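Local coordinates for response regulator ChrA (Corynebacterium diphtheriae, PDB 4YN8), which probably binds DNA as the response regulator of a haem-sensing two-component system, joining a CheY-like receiver domain to a LuxR-type helix-turn-helix domain, at residues A[5-10]-A[47-52]; A[23-28]-A[108-113]; A[76-81]-A[112-117]; A[96-101]-A[120-125]. The protein carries 1 engineered substitution. All blocks are in the same frame, centred on the assembly; numbering follows the deposited sequence. Where two conformers were deposited one is given.

Contact 1: A[5-10]-A[47-52]; sequences SIRVML and GIDVVV. Engineered in segment 5-10: S5 (natural residue Met).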
loop_
_atom_site.group_PDB
_atom_site.type_symbol
_atom_site.label_atom_id
_atom_site.label_comp_id
_atom_site.label_asym_id
_atom_site.label_seq_id
_atom_site.Cartn_x
_atom_site.Cartn_y
_atom_site.Cartn_z
ATOM N N SER A 5 -3.406 3.125 -33.082
ATOM C CA SER A 5 -3.042 2.467 -31.818
ATOM C C SER A 5 -2.686 3.402 -30.682
ATOM O O SER A 5 -2.064 4.419 -30.887
ATOM C CB SER A 5 -1.845 1.548 -32.020
ATOM O OG SER A 5 -2.305 0.321 -32.517
ATOM N N ILE A 6 -3.051 3.016 -29.460
ATOM C CA ILE A 6 -2.666 3.737 -28.254
ATOM C C ILE A 6 -1.235 3.304 -27.948
ATOM O O ILE A 6 -0.957 2.098 -27.892
ATOM C CB ILE A 6 -3.597 3.323 -27.090
ATOM C CG1 ILE A 6 -5.029 3.735 -27.428
ATOM C CG2 ILE A 6 -3.102 3.886 -25.776
ATOM C CD1 ILE A 6 -6.008 3.313 -26.347
ATOM N N ARG A 7 -0.336 4.264 -27.750
ATOM C CA ARG A 7 1.103 3.988 -27.628
ATOM C C ARG A 7 1.421 3.895 -26.140
ATOM O O ARG A 7 1.297 4.873 -25.401
ATOM C CB ARG A 7 1.921 5.128 -28.247
ATOM C CG ARG A 7 1.645 5.273 -29.735
ATOM C CD ARG A 7 2.112 6.610 -30.326
ATOM N NE ARG A 7 1.321 7.669 -29.801
ATOM C CZ ARG A 7 1.620 8.957 -29.969
ATOM N NH1 ARG A 7 2.673 9.315 -30.727
ATOM N NH2 ARG A 7 0.863 9.860 -29.430
ATOM N N VAL A 8 1.818 2.708 -25.725
ATOM C CA VAL A 8 2.035 2.416 -24.321
ATOM C C VAL A 8 3.493 2.335 -23.949
ATOM O O VAL A 8 4.274 1.724 -24.691
ATOM C CB VAL A 8 1.334 1.118 -23.963
ATOM C CG1 VAL A 8 1.805 0.570 -22.594
ATOM C CG2 VAL A 8 -0.165 1.368 -23.980
ATOM N N MET A 9 3.832 2.910 -22.814
ATOM C CA MET A 9 5.086 2.602 -22.135
ATOM C C MET A 9 4.800 1.691 -20.960
ATOM O O MET A 9 3.978 2.012 -20.131
ATOM C CB MET A 9 5.815 3.824 -21.624
ATOM C CG MET A 9 7.125 3.477 -20.889
ATOM S SD MET A 9 8.136 4.980 -20.752
ATOM C CE MET A 9 9.770 4.282 -20.770
ATOM N N LEU A 10 5.477 0.559 -20.937
ATOM C CA LEU A 10 5.226 -0.497 -19.955
ATOM C C LEU A 10 6.424 -0.591 -19.053
ATOM O O LEU A 10 7.537 -0.804 -19.535
ATOM C CB LEU A 10 5.052 -1.820 -20.689
ATOM C CG LEU A 10 4.939 -3.071 -19.813
ATOM C CD1 LEU A 10 3.683 -2.948 -18.985
ATOM C CD2 LEU A 10 4.873 -4.267 -20.726
ATOM N N GLY A 47 5.642 11.022 -27.140
ATOM C CA GLY A 47 5.063 9.962 -27.948
ATOM C C GLY A 47 4.361 8.838 -27.169
ATOM O O GLY A 47 3.992 7.830 -27.752
ATOM N N ILE A 48 4.243 9.004 -25.858
ATOM C CA ILE A 48 3.602 7.993 -24.990
ATOM C C ILE A 48 2.222 8.433 -24.620
ATOM O O ILE A 48 2.055 9.498 -24.018
ATOM C CB ILE A 48 4.388 7.797 -23.709
ATOM C CG1 ILE A 48 5.855 7.433 -23.997
ATOM C CG2 ILE A 48 3.702 6.780 -22.762
ATOM C CD1 ILE A 48 6.101 6.229 -24.846
ATOM N N ASP A 49 1.233 7.627 -24.988
ATOM C CA ASP A 49 -0.184 7.955 -24.701
ATOM C C ASP A 49 -0.621 7.513 -23.285
ATOM O O ASP A 49 -1.383 8.215 -22.626
ATOM C CB ASP A 49 -1.062 7.261 -25.710
ATOM C CG ASP A 49 -0.947 7.833 -27.121
ATOM O OD1 ASP A 49 -0.831 9.075 -27.234
ATOM O OD2 ASP A 49 -0.973 7.041 -28.093
ATOM N N VAL A 50 -0.106 6.367 -22.847
ATOM C CA VAL A 50 -0.461 5.775 -21.552
ATOM C C VAL A 50 0.805 5.136 -20.967
ATOM O O VAL A 50 1.510 4.431 -21.683
ATOM C CB VAL A 50 -1.549 4.688 -21.745
ATOM C CG1 VAL A 50 -1.807 4.013 -20.430
ATOM C CG2 VAL A 50 -2.887 5.289 -22.285
ATOM N N VAL A 51 1.052 5.369 -19.698
ATOM C CA VAL A 51 2.051 4.635 -18.974
ATOM C C VAL A 51 1.388 3.533 -18.154
ATOM O O VAL A 51 0.448 3.825 -17.362
ATOM C CB VAL A 51 2.875 5.549 -18.036
ATOM C CG1 VAL A 51 3.784 4.741 -17.145
ATOM C CG2 VAL A 51 3.677 6.574 -18.817
ATOM N N VAL A 52 1.849 2.315 -18.355
ATOM C CA VAL A 52 1.345 1.166 -17.606
ATOM C C VAL A 52 2.482 0.726 -16.700
ATOM O O VAL A 52 3.543 0.323 -17.177
ATOM C CB VAL A 52 0.894 0.040 -18.546
ATOM C CG1 VAL A 52 0.459 -1.198 -17.768
ATOM C CG2 VAL A 52 -0.220 0.531 -19.470
HETATM O O HOH W 1 -2.442 7.298 -30.247
#

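Contact 2: A[23-28]-A[108-113]; sequences SILDSF and SALHDA. With MG (magnesium ion), chain I; SO4 (sulfate ion), chain E.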
loop_
_atom_site.group_PDB
_atom_site.type_symbol
_atom_site.label_atom_id
_atom_site.label_comp_id
_atom_site.label_asym_id
_atom_site.label_seq_id
_atom_site.Cartn_x
_atom_site.Cartn_y
_atom_site.Cartn_z
ATOM N N SER A 23 3.143 -9.040 -24.228
ATOM C CA SER A 23 2.530 -9.908 -25.231
ATOM C C SER A 23 1.022 -9.695 -25.259
ATOM O O SER A 23 0.429 -9.552 -26.333
ATOM C CB SER A 23 2.888 -11.366 -24.940
ATOM O OG SER A 23 4.232 -11.571 -25.298
ATOM N N ILE A 24 0.413 -9.591 -24.080
ATOM C CA ILE A 24 -1.014 -9.334 -24.003
ATOM C C ILE A 24 -1.390 -7.982 -24.591
ATOM O O ILE A 24 -2.336 -7.856 -25.392
ATOM C CB ILE A 24 -1.532 -9.409 -22.572
ATOM C CG1 ILE A 24 -1.404 -10.826 -22.016
ATOM C CG2 ILE A 24 -2.981 -8.972 -22.550
ATOM C CD1 ILE A 24 -1.485 -10.888 -20.511
ATOM N N LEU A 25 -0.707 -6.929 -24.170
ATOM C CA LEU A 25 -1.017 -5.615 -24.691
ATOM C C LEU A 25 -0.892 -5.522 -26.218
ATOM O O LEU A 25 -1.795 -4.978 -26.898
ATOM C CB LEU A 25 -0.132 -4.548 -24.012
ATOM C CG LEU A 25 -0.422 -4.316 -22.517
ATOM C CD1 LEU A 25 0.732 -3.637 -21.825
ATOM C CD2 LEU A 25 -1.695 -3.515 -22.319
ATOM N N ASP A 26 0.224 -6.055 -26.738
ATOM C CA ASP A 26 0.516 -5.977 -28.188
ATOM C C ASP A 26 -0.471 -6.829 -28.974
ATOM O O ASP A 26 -0.751 -6.522 -30.154
ATOM C CB ASP A 26 1.957 -6.406 -28.470
ATOM C CG ASP A 26 2.948 -5.259 -28.412
ATOM O OD1 ASP A 26 2.617 -4.062 -28.704
ATOM O OD2 ASP A 26 4.120 -5.578 -28.136
ATOM N N SER A 27 -1.076 -7.823 -28.320
ATOM C CA SER A 27 -2.031 -8.683 -29.015
ATOM C C SER A 27 -3.307 -7.958 -29.449
ATOM O O SER A 27 -4.015 -8.486 -30.323
ATOM C CB SER A 27 -2.386 -9.926 -28.205
ATOM O OG SER A 27 -3.291 -9.619 -27.181
ATOM N N PHE A 28 -3.652 -6.820 -28.834
ATOM C CA PHE A 28 -4.766 -6.005 -29.272
ATOM C C PHE A 28 -4.438 -5.105 -30.440
ATOM O O PHE A 28 -3.444 -4.412 -30.437
ATOM C CB PHE A 28 -5.366 -5.200 -28.122
ATOM C CG PHE A 28 -5.962 -6.080 -27.061
ATOM C CD1 PHE A 28 -7.250 -6.590 -27.201
ATOM C CD2 PHE A 28 -5.218 -6.439 -25.944
ATOM C CE1 PHE A 28 -7.778 -7.458 -26.246
ATOM C CE2 PHE A 28 -5.749 -7.292 -24.979
ATOM C CZ PHE A 28 -7.031 -7.790 -25.139
ATOM N N SER A 108 -9.353 -8.791 -21.728
ATOM C CA SER A 108 -10.267 -7.774 -22.198
ATOM C C SER A 108 -10.341 -6.585 -21.219
ATOM O O SER A 108 -10.582 -5.429 -21.609
ATOM C CB SER A 108 -11.674 -8.369 -22.402
ATOM O OG SER A 108 -12.177 -8.898 -21.171
ATOM N N ALA A 109 -10.239 -6.902 -19.958
ATOM C CA ALA A 109 -10.231 -5.871 -18.889
ATOM C C ALA A 109 -8.963 -5.034 -18.924
ATOM O O ALA A 109 -9.024 -3.813 -18.698
ATOM C CB ALA A 109 -10.422 -6.489 -17.510
ATOM N N LEU A 110 -7.842 -5.643 -19.244
ATOM C CA LEU A 110 -6.609 -4.876 -19.421
ATOM C C LEU A 110 -6.749 -3.949 -20.641
ATOM O O LEU A 110 -6.421 -2.792 -20.559
ATOM C CB LEU A 110 -5.397 -5.778 -19.589
ATOM C CG LEU A 110 -4.093 -5.053 -19.850
ATOM C CD1 LEU A 110 -3.799 -4.029 -18.748
ATOM C CD2 LEU A 110 -2.994 -6.085 -19.898
ATOM N N HIS A 111 -7.279 -4.466 -21.755
ATOM C CA HIS A 111 -7.539 -3.633 -22.919
ATOM C C HIS A 111 -8.430 -2.470 -22.576
ATOM O O HIS A 111 -8.138 -1.313 -22.884
ATOM C CB HIS A 111 -8.181 -4.481 -24.050
ATOM C CG HIS A 111 -8.775 -3.652 -25.132
ATOM N ND1 HIS A 111 -10.059 -3.132 -25.045
ATOM C CD2 HIS A 111 -8.263 -3.198 -26.299
ATOM C CE1 HIS A 111 -10.291 -2.372 -26.102
ATOM N NE2 HIS A 111 -9.230 -2.426 -26.889
ATOM N N ASP A 112 -9.560 -2.751 -21.916
ATOM C CA ASP A 112 -10.484 -1.718 -21.589
ATOM C C ASP A 112 -9.904 -0.671 -20.629
ATOM O O ASP A 112 -10.250 0.534 -20.746
ATOM C CB ASP A 112 -11.733 -2.332 -20.965
ATOM C CG ASP A 112 -12.568 -3.122 -21.998
ATOM O OD1 ASP A 112 -12.199 -3.191 -23.213
ATOM O OD2 ASP A 112 -13.602 -3.741 -21.572
ATOM N N ALA A 113 -9.078 -1.134 -19.690
ATOM C CA ALA A 113 -8.360 -0.214 -18.760
ATOM C C ALA A 113 -7.376 0.709 -19.483
ATOM O O ALA A 113 -7.300 1.909 -19.196
ATOM C CB ALA A 113 -7.657 -0.973 -17.658
HETATM MG MG MG I . -1.114 -4.218 -31.165
HETATM S S SO4 E . -10.094 -12.946 -21.545
HETATM O O1 SO4 E . -8.905 -13.131 -20.591
HETATM O O2 SO4 E . -9.947 -14.010 -22.602
HETATM O O3 SO4 E . -10.200 -11.624 -22.255
HETATM O O4 SO4 E . -11.472 -13.043 -20.968
HETATM O O HOH W 2 -1.389 -5.377 -33.088
HETATM O O HOH W 3 -1.516 -2.164 -32.474
#

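Contact 3: A[76-81]-A[112-117]; sequences PVLILT and DAVVAT. With SO4 (sulfate ion), chain B.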
loop_
_atom_site.group_PDB
_atom_site.type_symbol
_atom_site.label_atom_id
_atom_site.label_comp_id
_atom_site.label_asym_id
_atom_site.label_seq_id
_atom_site.Cartn_x
_atom_site.Cartn_y
_atom_site.Cartn_z
ATOM N N PRO A 76 -1.381 9.929 -18.682
ATOM C CA PRO A 76 -2.095 9.237 -17.621
ATOM C C PRO A 76 -1.486 7.868 -17.392
ATOM O O PRO A 76 -0.868 7.290 -18.285
ATOM C CB PRO A 76 -3.507 9.116 -18.186
ATOM C CG PRO A 76 -3.355 9.052 -19.635
ATOM C CD PRO A 76 -2.193 10.008 -19.909
ATOM N N VAL A 77 -1.656 7.371 -16.166
ATOM C CA VAL A 77 -1.001 6.160 -15.667
ATOM C C VAL A 77 -2.038 5.107 -15.266
ATOM O O VAL A 77 -3.051 5.441 -14.623
ATOM C CB VAL A 77 -0.165 6.474 -14.442
ATOM C CG1 VAL A 77 0.454 5.227 -13.798
ATOM C CG2 VAL A 77 0.872 7.526 -14.816
ATOM N N LEU A 78 -1.808 3.878 -15.715
ATOM C CA LEU A 78 -2.530 2.720 -15.238
ATOM C C LEU A 78 -1.572 1.930 -14.359
ATOM O O LEU A 78 -0.525 1.460 -14.841
ATOM C CB LEU A 78 -3.040 1.868 -16.426
ATOM C CG LEU A 78 -3.544 0.468 -16.108
ATOM C CD1 LEU A 78 -4.783 0.654 -15.209
ATOM C CD2 LEU A 78 -3.881 -0.218 -17.424
ATOM N N ILE A 79 -1.907 1.765 -13.062
ATOM C CA ILE A 79 -1.104 0.974 -12.145
ATOM C C ILE A 79 -1.638 -0.443 -12.108
ATOM O O ILE A 79 -2.856 -0.660 -11.945
ATOM C CB ILE A 79 -1.138 1.561 -10.715
ATOM C CG1 ILE A 79 -0.375 2.862 -10.695
ATOM C CG2 ILE A 79 -0.586 0.583 -9.694
ATOM C CD1 ILE A 79 -0.467 3.606 -9.348
ATOM N N LEU A 80 -0.708 -1.373 -12.279
ATOM C CA LEU A 80 -0.978 -2.823 -12.191
ATOM C C LEU A 80 -0.368 -3.398 -10.950
ATOM O O LEU A 80 0.776 -3.103 -10.581
ATOM C CB LEU A 80 -0.468 -3.560 -13.384
ATOM C CG LEU A 80 -0.953 -3.118 -14.766
ATOM C CD1 LEU A 80 -0.363 -3.963 -15.893
ATOM C CD2 LEU A 80 -2.446 -3.063 -14.895
ATOM N N THR A 81 -1.127 -4.250 -10.280
ATOM C CA THR A 81 -0.563 -4.914 -9.120
ATOM C C THR A 81 -1.151 -6.305 -8.990
ATOM O O THR A 81 -1.788 -6.791 -9.912
ATOM C CB THR A 81 -0.723 -4.029 -7.889
ATOM O OG1 THR A 81 0.142 -4.459 -6.819
ATOM C CG2 THR A 81 -2.167 -3.919 -7.439
ATOM N N ASP A 112 -9.560 -2.751 -21.916
ATOM C CA ASP A 112 -10.484 -1.718 -21.589
ATOM C C ASP A 112 -9.904 -0.671 -20.629
ATOM O O ASP A 112 -10.250 0.534 -20.746
ATOM C CB ASP A 112 -11.733 -2.332 -20.965
ATOM C CG ASP A 112 -12.568 -3.122 -21.998
ATOM O OD1 ASP A 112 -12.199 -3.191 -23.213
ATOM O OD2 ASP A 112 -13.602 -3.741 -21.572
ATOM N N ALA A 113 -9.078 -1.134 -19.690
ATOM C CA ALA A 113 -8.360 -0.214 -18.760
ATOM C C ALA A 113 -7.376 0.709 -19.483
ATOM O O ALA A 113 -7.300 1.909 -19.196
ATOM C CB ALA A 113 -7.657 -0.973 -17.658
ATOM N N VAL A 114 -6.671 0.172 -20.466
ATOM C CA VAL A 114 -5.807 1.030 -21.285
ATOM C C VAL A 114 -6.591 2.064 -22.067
ATOM O O VAL A 114 -6.254 3.277 -22.095
ATOM C CB VAL A 114 -4.895 0.206 -22.193
ATOM C CG1 VAL A 114 -4.131 1.105 -23.141
ATOM C CG2 VAL A 114 -3.924 -0.634 -21.339
ATOM N N VAL A 115 -7.667 1.655 -22.688
ATOM C CA VAL A 115 -8.467 2.616 -23.408
ATOM C C VAL A 115 -9.061 3.676 -22.514
ATOM O O VAL A 115 -9.047 4.866 -22.832
ATOM C CB VAL A 115 -9.600 1.891 -24.214
ATOM C CG1 VAL A 115 -10.570 2.918 -24.774
ATOM C CG2 VAL A 115 -9.014 1.013 -25.323
ATOM N N ALA A 116 -9.610 3.273 -21.372
ATOM C CA ALA A 116 -10.201 4.215 -20.401
ATOM C C ALA A 116 -9.196 5.227 -19.920
ATOM O O ALA A 116 -9.463 6.404 -19.863
ATOM C CB ALA A 116 -10.724 3.463 -19.208
ATOM N N THR A 117 -7.984 4.741 -19.652
ATOM C CA THR A 117 -6.896 5.604 -19.167
ATOM C C THR A 117 -6.540 6.632 -20.216
ATOM O O THR A 117 -6.357 7.806 -19.886
ATOM C CB THR A 117 -5.689 4.753 -18.772
ATOM O OG1 THR A 117 -6.090 3.851 -17.714
ATOM C CG2 THR A 117 -4.522 5.615 -18.221
HETATM S S SO4 B . 3.452 -5.006 -7.711
HETATM O O1 SO4 B . 2.934 -6.246 -8.317
HETATM O O2 SO4 B . 3.533 -5.183 -6.260
HETATM O O3 SO4 B . 4.795 -4.548 -8.146
HETATM O O4 SO4 B . 2.501 -3.842 -8.011
#

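Contact 4: A[96-101]-A[120-125]; sequences GAMGYL and GRRTLA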
loop_
_atom_site.group_PDB
_atom_site.type_symbol
_atom_site.label_atom_id
_atom_site.label_comp_id
_atom_site.label_asym_id
_atom_site.label_seq_id
_atom_site.Cartn_x
_atom_site.Cartn_y
_atom_site.Cartn_z
ATOM N N GLY A 96 -3.315 8.424 -6.724
ATOM C CA GLY A 96 -4.288 8.924 -7.687
ATOM C C GLY A 96 -3.982 8.744 -9.150
ATOM O O GLY A 96 -4.215 9.663 -9.998
ATOM N N ALA A 97 -3.475 7.565 -9.506
ATOM C CA ALA A 97 -3.355 7.204 -10.908
ATOM C C ALA A 97 -4.739 7.189 -11.555
ATOM O O ALA A 97 -5.725 6.919 -10.895
ATOM C CB ALA A 97 -2.739 5.843 -11.035
ATOM N N MET A 98 -4.775 7.449 -12.847
ATOM C CA MET A 98 -6.005 7.390 -13.631
ATOM C C MET A 98 -6.674 6.034 -13.472
ATOM O O MET A 98 -7.895 5.981 -13.212
ATOM C CB MET A 98 -5.731 7.707 -15.089
ATOM C CG MET A 98 -6.913 7.766 -16.015
ATOM S SD MET A 98 -8.116 9.054 -15.590
ATOM C CE MET A 98 -7.125 10.507 -15.596
ATOM N N GLY A 99 -5.891 4.951 -13.588
ATOM C CA GLY A 99 -6.460 3.605 -13.464
ATOM C C GLY A 99 -5.668 2.664 -12.604
ATOM O O GLY A 99 -4.462 2.861 -12.389
ATOM N N TYR A 100 -6.354 1.626 -12.135
ATOM C CA TYR A 100 -5.772 0.572 -11.314
ATOM C C TYR A 100 -6.410 -0.734 -11.812
ATOM O O TYR A 100 -7.628 -0.783 -12.044
ATOM C CB TYR A 100 -6.153 0.721 -9.824
ATOM C CG TYR A 100 -5.582 1.949 -9.181
ATOM C CD1 TYR A 100 -6.203 3.183 -9.292
ATOM C CD2 TYR A 100 -4.394 1.874 -8.556
ATOM C CE1 TYR A 100 -5.612 4.317 -8.803
ATOM C CE2 TYR A 100 -3.812 2.995 -7.962
ATOM C CZ TYR A 100 -4.417 4.204 -8.128
ATOM O OH TYR A 100 -3.806 5.301 -7.599
ATOM N N LEU A 101 -5.595 -1.764 -11.906
ATOM C CA LEU A 101 -6.061 -3.097 -12.329
ATOM C C LEU A 101 -5.140 -4.141 -11.785
ATOM O O LEU A 101 -3.964 -3.870 -11.526
ATOM C CB LEU A 101 -6.093 -3.182 -13.860
ATOM C CG LEU A 101 -6.931 -4.327 -14.434
ATOM C CD1 LEU A 101 -8.409 -4.089 -14.264
ATOM C CD2 LEU A 101 -6.578 -4.527 -15.928
ATOM N N GLY A 120 -9.123 9.320 -20.397
ATOM C CA GLY A 120 -9.217 10.134 -19.206
ATOM C C GLY A 120 -10.382 9.731 -18.332
ATOM O O GLY A 120 -10.852 10.548 -17.563
ATOM N N ARG A 121 -10.789 8.473 -18.403
ATOM C CA ARG A 121 -11.803 7.894 -17.529
ATOM C C ARG A 121 -11.146 7.048 -16.450
ATOM O O ARG A 121 -10.212 6.291 -16.752
ATOM C CB ARG A 121 -12.786 7.050 -18.333
ATOM C CG ARG A 121 -13.528 7.834 -19.395
ATOM C CD ARG A 121 -14.567 7.032 -20.141
ATOM N NE ARG A 121 -14.036 6.179 -21.218
ATOM C CZ ARG A 121 -13.911 4.863 -21.109
ATOM N NH1 ARG A 121 -14.276 4.270 -19.978
ATOM N NH2 ARG A 121 -13.434 4.131 -22.105
ATOM N N ARG A 122 -11.577 7.200 -15.201
ATOM C CA ARG A 122 -11.010 6.453 -14.084
ATOM C C ARG A 122 -11.305 4.976 -14.183
ATOM O O ARG A 122 -12.424 4.591 -14.570
ATOM C CB ARG A 122 -11.603 6.875 -12.743
ATOM C CG ARG A 122 -11.280 8.173 -12.153
ATOM C CD ARG A 122 -9.855 8.598 -12.165
ATOM N NE ARG A 122 -8.904 8.007 -11.237
ATOM C CZ ARG A 122 -8.822 8.250 -9.930
ATOM N NH1 ARG A 122 -9.799 8.900 -9.262
ATOM N NH2 ARG A 122 -7.821 7.719 -9.260
ATOM N N THR A 123 -10.346 4.116 -13.811
ATOM C CA THR A 123 -10.602 2.693 -13.598
ATOM C C THR A 123 -10.261 2.392 -12.186
ATOM O O THR A 123 -9.129 2.273 -11.843
ATOM C CB THR A 123 -9.789 1.778 -14.535
ATOM O OG1 THR A 123 -10.102 2.122 -15.882
ATOM C CG2 THR A 123 -10.071 0.275 -14.299
ATOM N N LEU A 124 -11.277 2.314 -11.329
ATOM C CA LEU A 124 -11.052 1.932 -9.936
ATOM C C LEU A 124 -11.523 0.507 -9.773
ATOM O O LEU A 124 -12.644 0.221 -9.287
ATOM C CB LEU A 124 -11.794 2.895 -9.032
ATOM C CG LEU A 124 -11.481 4.356 -9.259
ATOM C CD1 LEU A 124 -12.262 5.230 -8.266
ATOM C CD2 LEU A 124 -9.985 4.606 -9.140
ATOM N N ALA A 125 -10.711 -0.408 -10.262
ATOM C CA ALA A 125 -11.196 -1.760 -10.468
ATOM C C ALA A 125 -11.655 -2.360 -9.130
ATOM O O ALA A 125 -10.931 -2.309 -8.111
ATOM C CB ALA A 125 -10.118 -2.642 -11.084
#

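Contact 1: A[5-10]-A[47-52]
D49 OD2 is gripped twice by R7. The backbone N of R7 donates to it at 2.9 Å, on the anti side of the carboxylate. R7 NE donates to the same OD2 at 2.9 Å from above the carboxylate plane, in a nearly straight bond (174°). R7 NH2 closes a side-on salt bridge to D49 OD1 at 2.9 Å, on the syn side but tilted out of the carboxylate plane. The arginine chain turns at chi3 (-68°), which brings NE and NH2 back to D49. G47 O sits over one face of the guanidinium but is not hydrogen-bonded to it. A water bridges D49 OD2 and S5 O; S5 is an engineered residue, Met in nature. The paired charges and the bonds to NE and NH2 hold the guanidinium in place.

R7 O accepts from two backbone nitrogens, D49 N at 2.8 Å and V50 N at 3.3 Å. Beyond it the strands run parallel, with M9 N bonded to V50 O. V52 N donates to M9 O at 2.8 Å. V8, L10, V50 and V52 point to one face of the sheet, where V8 CG1 meets V52 CG2 at 3.7 Å. On the other face M9 CB rests on I48 CG2.

These are adjacent central strands of the CheY-like receiver fold. Strand 31-37 flanks 6-10 on its other side, and helix 107-119 packs F118 against I6, D49 and V50.

Contact 2: A[23-28]-A[108-113]
No backbone hydrogen bond joins residues 23-28, the end of one helix and the turn after it, to helix residues 108-113; their nearest CA atoms, L25 and H111, are 7.0 Å apart. F28 and H111 carry most of the contact. H111 CB lies over the centre of the F28 ring, 3.6 Å from its centroid, a CH-pi contact. With H111 CG anti to the backbone N (chi1 166°), the imidazole slants beside the phenyl ring, its CD2 3.7 Å from F28 CD1. The ring planes are 43° apart, an oblique pair.

The imidazole is held at both nitrogens. ND1 donates to D112 OD1 at 2.8 Å, in the ring plane, and NE2 is bonded to D30. Further along, L110 CD2 touches both I24 CG2 (3.9 Å) and L25 CD2 (3.8 Å).

D26 O and F28 O bind a magnesium ion, together with I31 O and two waters. A sulfate, probably from the crystallisation liquor, accepts from S108 N.

The contact joins helices 15-26 and 107-119 on one side of the receiver sheet. L25 and H111 also touch I31 of strand 31-37, while L110 reaches L78 of strand 77-81 and L101 of strand 99-102.

Contact 3: A[76-81]-A[112-117]
A113 CB meets the tip of L78 where helix 107-119 lies over strand 77-81, a helix-on-sheet layer of the CheY-like receiver fold. The axes of the two segments, strand 77-81 and helix residues 112-117, come within 8.6 Å, and their directions differ by 150°. The two elements therefore run roughly opposite ways. No hydrogen bond crosses between them. At the far end of the strand, T81 OG1 donates to a sulfate, probably from the crystallisation liquor, which K103 and T85 also bind.

The A113 methyl faces both ends of the leucine fork, with CD2 of L78 at 3.9 Å. L78 CG stands anti to its own backbone N (chi1 167°), and this carries the fork out from the strand to the helix. V114 comes next. Its CG2 touches the same CD2 of L78, and the two side chains cross at about a right angle. One leucine methyl is thus shared by two successive helix residues.

The next contact along the helix is T117, one turn after A113, and its side chain faces the start of the strand. Its CG2 lies against P76 CB at 3.6 Å and also approaches the carbonyl of V77. P76 CG rests on the carbonyl oxygen of T117, 3.3 Å away. V50 of strand 50-53 touches the T117 side chain as well. The T117 hydroxyl sits against L78 CB but is turned back to its own helix. T117 OG1 donates to A113 O at 2.7 Å, and T117 N reaches that oxygen from the opposite face of its carbonyl plane.

Contact 4: A[96-101]-A[120-125]
R122 reaches across to residues 96-101 along its whole length. Its CB lies 3.8 Å from M98 O. The chain then bends at chi2 (-45°) and again at chi3 (-75°), folding back over the loop before strand 99-102. CD passes M98 O and lies 3.9 Å from M98 SD. NE donates to M98 O at 3.0 Å, from above the carbonyl plane. NH2 donates to A97 O at 2.8 Å, with that oxygen at the guanidinium edge. L124 CD2 sits over one face of the guanidinium.

M98 O is held from both faces of its plane, by R122 NE and by T123 N. The parallel pairing continues with Y100 N bonded to T123 O at 2.9 Å. G99 has no side chain where T123 CB comes close to its CA.

M98, bent at chi2 and chi3, brings SD to 3.6 Å from G120 C. G120 has positive phi and ends the preceding helix in a Schellman motif. The Y100 ring runs beside R122 and L124, with CD1 touching L124 CD2. Its OH accepts from A97 N and is also bonded to A92 O. A125 CB packs on L101 CD1.

The contact closes the beta-alpha-beta unit of strand 99-102, helix 107-119 and strand 123-124. The short last strand forms one edge of the sheet, and strand 77-81 pairs with 99-102 on its other side.

Contacts 1, 3 and 4 lie along one parallel sheet, while contact 2 joins two helices that pack on it. Strands 50-53 and 77-81 link contacts 1 and 3 through V51 O and L78 N, 2.8 Å apart. I79 N and G99 O, 2.9 Å apart, link contacts 3 and 4. Contacts 2 and 3 share D112 and A113 of helix 107-119, and L25 CD2 meets V114 CG2 at 3.8 Å. Contact 2 holds D26 and F28 of one magnesium site, which I31 completes. A second site, formed by D12, H14 and D54, lies beyond contact 1, the L10 side chain being about 6 Å from that of D12.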